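Thioesterase domain-containing protein (Pseudomonas aeruginosa, PDB 1ZKI) is a hotdog-fold thioesterase that probably hydrolyses acyl-CoA thioesters. Local coordinates at residues L64-S69 / A98-A103. Numbering follows the deposited sequence.
Sequences LACSSS and ARVLHA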
ATOM      1  N   LEU A  64       5.093 -12.251   9.713  1.00 11.25           N
ATOM      2  CA  LEU A  64       4.283 -12.758  10.816  1.00 11.09           C
ATOM      3  C   LEU A  64       2.791 -12.739  10.474  1.00 11.39           C
ATOM      4  O   LEU A  64       2.054 -13.657  10.825  1.00 11.04           O
ATOM      5  CB  LEU A  64       4.582 -11.955  12.085  1.00 11.67           C
ATOM      6  CG  LEU A  64       5.926 -12.267  12.767  1.00 12.12           C
ATOM      7  CD1 LEU A  64       6.095 -11.353  14.001  1.00 13.22           C
ATOM      8  CD2 LEU A  64       6.021 -13.745  13.162  1.00 13.42           C
ATOM      9  N   ALA A  65       2.345 -11.689   9.776  1.00 11.37           N
ATOM     10  CA  ALA A  65       0.969 -11.643   9.278  1.00 11.55           C
ATOM     11  C   ALA A  65       0.714 -12.809   8.326  1.00 12.56           C
ATOM     12  O   ALA A  65      -0.312 -13.471   8.428  1.00 12.17           O
ATOM     13  CB  ALA A  65       0.673 -10.301   8.586  1.00 11.12           C
ATOM     14  N   CYS A  66       1.665 -13.087   7.431  1.00 12.27           N
ATOM     15  CA  CYS A  66       1.540 -14.239   6.530  1.00 14.13           C
ATOM     16  C   CYS A  66       1.449 -15.536   7.308  1.00 14.68           C
ATOM     17  O   CYS A  66       0.582 -16.354   7.044  1.00 14.58           O
ATOM     18  CB  CYS A  66       2.695 -14.287   5.553  1.00 14.13           C
ATOM     19  SG  CYS A  66       2.497 -13.013   4.337  1.00 18.22           S
ATOM     20  N   SER A  67       2.326 -15.700   8.292  1.00 15.07           N
ATOM     21  CA  SER A  67       2.301 -16.891   9.125  1.00 15.96           C
ATOM     22  C   SER A  67       0.979 -17.045   9.871  1.00 16.42           C
ATOM     23  O   SER A  67       0.509 -18.168  10.087  1.00 17.10           O
ATOM     24  CB  SER A  67       3.473 -16.867  10.095  1.00 15.45           C
ATOM     25  OG  SER A  67       4.685 -17.042   9.378  1.00 17.02           O
ATOM     26  N   SER A  68       0.352 -15.933  10.246  1.00 17.12           N
ATOM     27  CA  SER A  68      -0.921 -16.033  10.966  1.00 18.10           C
ATOM     28  C   SER A  68      -2.054 -16.436  10.025  1.00 18.58           C
ATOM     29  O   SER A  68      -3.095 -16.916  10.475  1.00 19.51           O
ATOM     30  CB  SER A  68      -1.250 -14.732  11.680  1.00 18.29           C
ATOM     31  OG  SER A  68      -1.653 -13.743  10.759  1.00 19.89           O
ATOM     32  N   SER A  69      -1.836 -16.254   8.725  1.00 18.99           N
ATOM     33  CA  SER A  69      -2.801 -16.637   7.695  1.00 19.45           C
ATOM     34  C   SER A  69      -2.646 -18.102   7.293  1.00 19.79           C
ATOM     35  O   SER A  69      -3.627 -18.862   7.308  1.00 19.69           O
ATOM     36  CB  SER A  69      -2.622 -15.741   6.463  1.00 19.49           C
ATOM     37  OG  SER A  69      -3.453 -16.171   5.405  1.00 21.34           O
ATOM     38  N   ALA A  98       0.678  -5.138  10.178  1.00 11.58           N
ATOM     39  CA  ALA A  98       0.615  -5.659   8.824  1.00 12.26           C
ATOM     40  C   ALA A  98      -0.647  -6.503   8.684  1.00 12.89           C
ATOM     41  O   ALA A  98      -1.084  -7.150   9.645  1.00 13.05           O
ATOM     42  CB  ALA A  98       1.853  -6.495   8.499  1.00 11.93           C
ATOM     43  N   ARG A  99      -1.224  -6.480   7.482  1.00 13.06           N
ATOM     44  CA  ARG A  99      -2.483  -7.144   7.207  1.00 14.70           C
ATOM     45  C   ARG A  99      -2.411  -7.830   5.851  1.00 13.08           C
ATOM     46  O   ARG A  99      -2.111  -7.180   4.843  1.00 12.74           O
ATOM     47  CB  ARG A  99      -3.598  -6.096   7.198  1.00 14.83           C
ATOM     48  CG  ARG A  99      -4.996  -6.660   7.099  1.00 19.35           C
ATOM     49  CD  ARG A  99      -6.033  -5.521   7.256  1.00 19.76           C
ATOM     50  NE  ARG A  99      -5.829  -4.809   8.525  1.00 28.75           N
ATOM     51  CZ  ARG A  99      -6.351  -5.166   9.704  1.00 31.47           C
ATOM     52  NH1 ARG A  99      -7.146  -6.232   9.810  1.00 32.20           N
ATOM     53  NH2 ARG A  99      -6.076  -4.446  10.790  1.00 32.83           N
ATOM     54  N   VAL A 100      -2.681  -9.128   5.828  1.00 11.63           N
ATOM     55  CA  VAL A 100      -2.789  -9.868   4.572  1.00 11.27           C
ATOM     56  C   VAL A 100      -4.041  -9.394   3.811  1.00 11.36           C
ATOM     57  O   VAL A 100      -5.172  -9.438   4.343  1.00 10.41           O
ATOM     58  CB  VAL A 100      -2.888 -11.388   4.832  1.00 11.81           C
ATOM     59  CG1 VAL A 100      -3.056 -12.139   3.532  1.00 11.26           C
ATOM     60  CG2 VAL A 100      -1.633 -11.893   5.603  1.00 11.84           C
ATOM     61  N   LEU A 101      -3.834  -8.938   2.578  1.00 10.57           N
ATOM     62  CA  LEU A 101      -4.938  -8.460   1.723  1.00 11.23           C
ATOM     63  C   LEU A 101      -5.466  -9.569   0.825  1.00 11.47           C
ATOM     64  O   LEU A 101      -6.627  -9.541   0.396  1.00 10.62           O
ATOM     65  CB  LEU A 101      -4.458  -7.323   0.825  1.00 11.37           C
ATOM     66  CG  LEU A 101      -4.001  -6.063   1.565  1.00 11.86           C
ATOM     67  CD1 LEU A 101      -3.524  -4.980   0.608  1.00 14.04           C
ATOM     68  CD2 LEU A 101      -5.098  -5.540   2.457  1.00 15.29           C
ATOM     69  N   HIS A 102      -4.595 -10.517   0.498  0.50 11.58           N
ATOM     70  CA  HIS A 102      -4.991 -11.685  -0.274  0.50 12.31           C
ATOM     71  C   HIS A 102      -4.072 -12.855   0.027  0.50 12.85           C
ATOM     72  O   HIS A 102      -2.855 -12.708   0.073  0.50 12.54           O
ATOM     73  CB  HIS A 102      -4.985 -11.387  -1.770  0.50 12.67           C
ATOM     74  CG  HIS A 102      -5.589 -12.477  -2.598  0.50 12.75           C
ATOM     75  ND1 HIS A 102      -6.950 -12.625  -2.759  0.50 14.24           N
ATOM     76  CD2 HIS A 102      -5.015 -13.474  -3.313  0.50 13.85           C
ATOM     77  CE1 HIS A 102      -7.189 -13.664  -3.540  0.50 14.33           C
ATOM     78  NE2 HIS A 102      -6.033 -14.199  -3.886  0.50 15.06           N
ATOM     79  N   ALA A 103      -4.673 -14.014   0.247  1.00 13.38           N
ATOM     80  CA  ALA A 103      -3.908 -15.241   0.463  1.00 14.89           C
ATOM     81  C   ALA A 103      -4.296 -16.239  -0.614  1.00 16.40           C
ATOM     82  O   ALA A 103      -5.345 -16.876  -0.521  1.00 16.91           O
ATOM     83  CB  ALA A 103      -4.159 -15.797   1.850  1.00 14.69           C
TER
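V100 meets A65 where the last turns of helix 51-70 run over strand 93-103, a small example of how a helix is packed on a curved sheet through short side chains. The apolar contacts come first. The CB of A65 lies 4.0 Å from the CB of A98, methyl against methyl, which lets the two backbones come close. The CG2 branch of V100 does most of the remaining work. With CG1 anti to the backbone N (chi1 178°), CG2 is turned away from the valine's own carbonyl carbon and rests against the helix, 4.1 Å from the CB of A65 and also touching the CB of S69. The SG of C66 borders the same methyl more loosely, at 4.5 Å; the cysteine side chain also packs on V110 of strand 107-116.

Polar atoms meet the strand through van der Waals contact. CG2 of V100 lies 3.5 Å from the backbone O of A65. That oxygen also accepts a hydrogen bond from the OG of S68, 2.7 Å away and 22° off the carbonyl plane, and weak ones from the backbone N of S68 and S69. The S68 hydroxyl has further weak bonds to G28 O and G30 N. Beyond the valine, the OG of S69 reaches the CB of A103 at 3.6 Å. Between V100 and A103, L101 and H102 both face V109 in a classic beta bulge, and the chain bends there.

The axes of helix 64-69 and strand 98-100 approach to 7.6 Å and cross at -38°, which places the end of the helix along the inner face of the strand: this is the hotdog fold, a long helix wrapped by an antiparallel sheet.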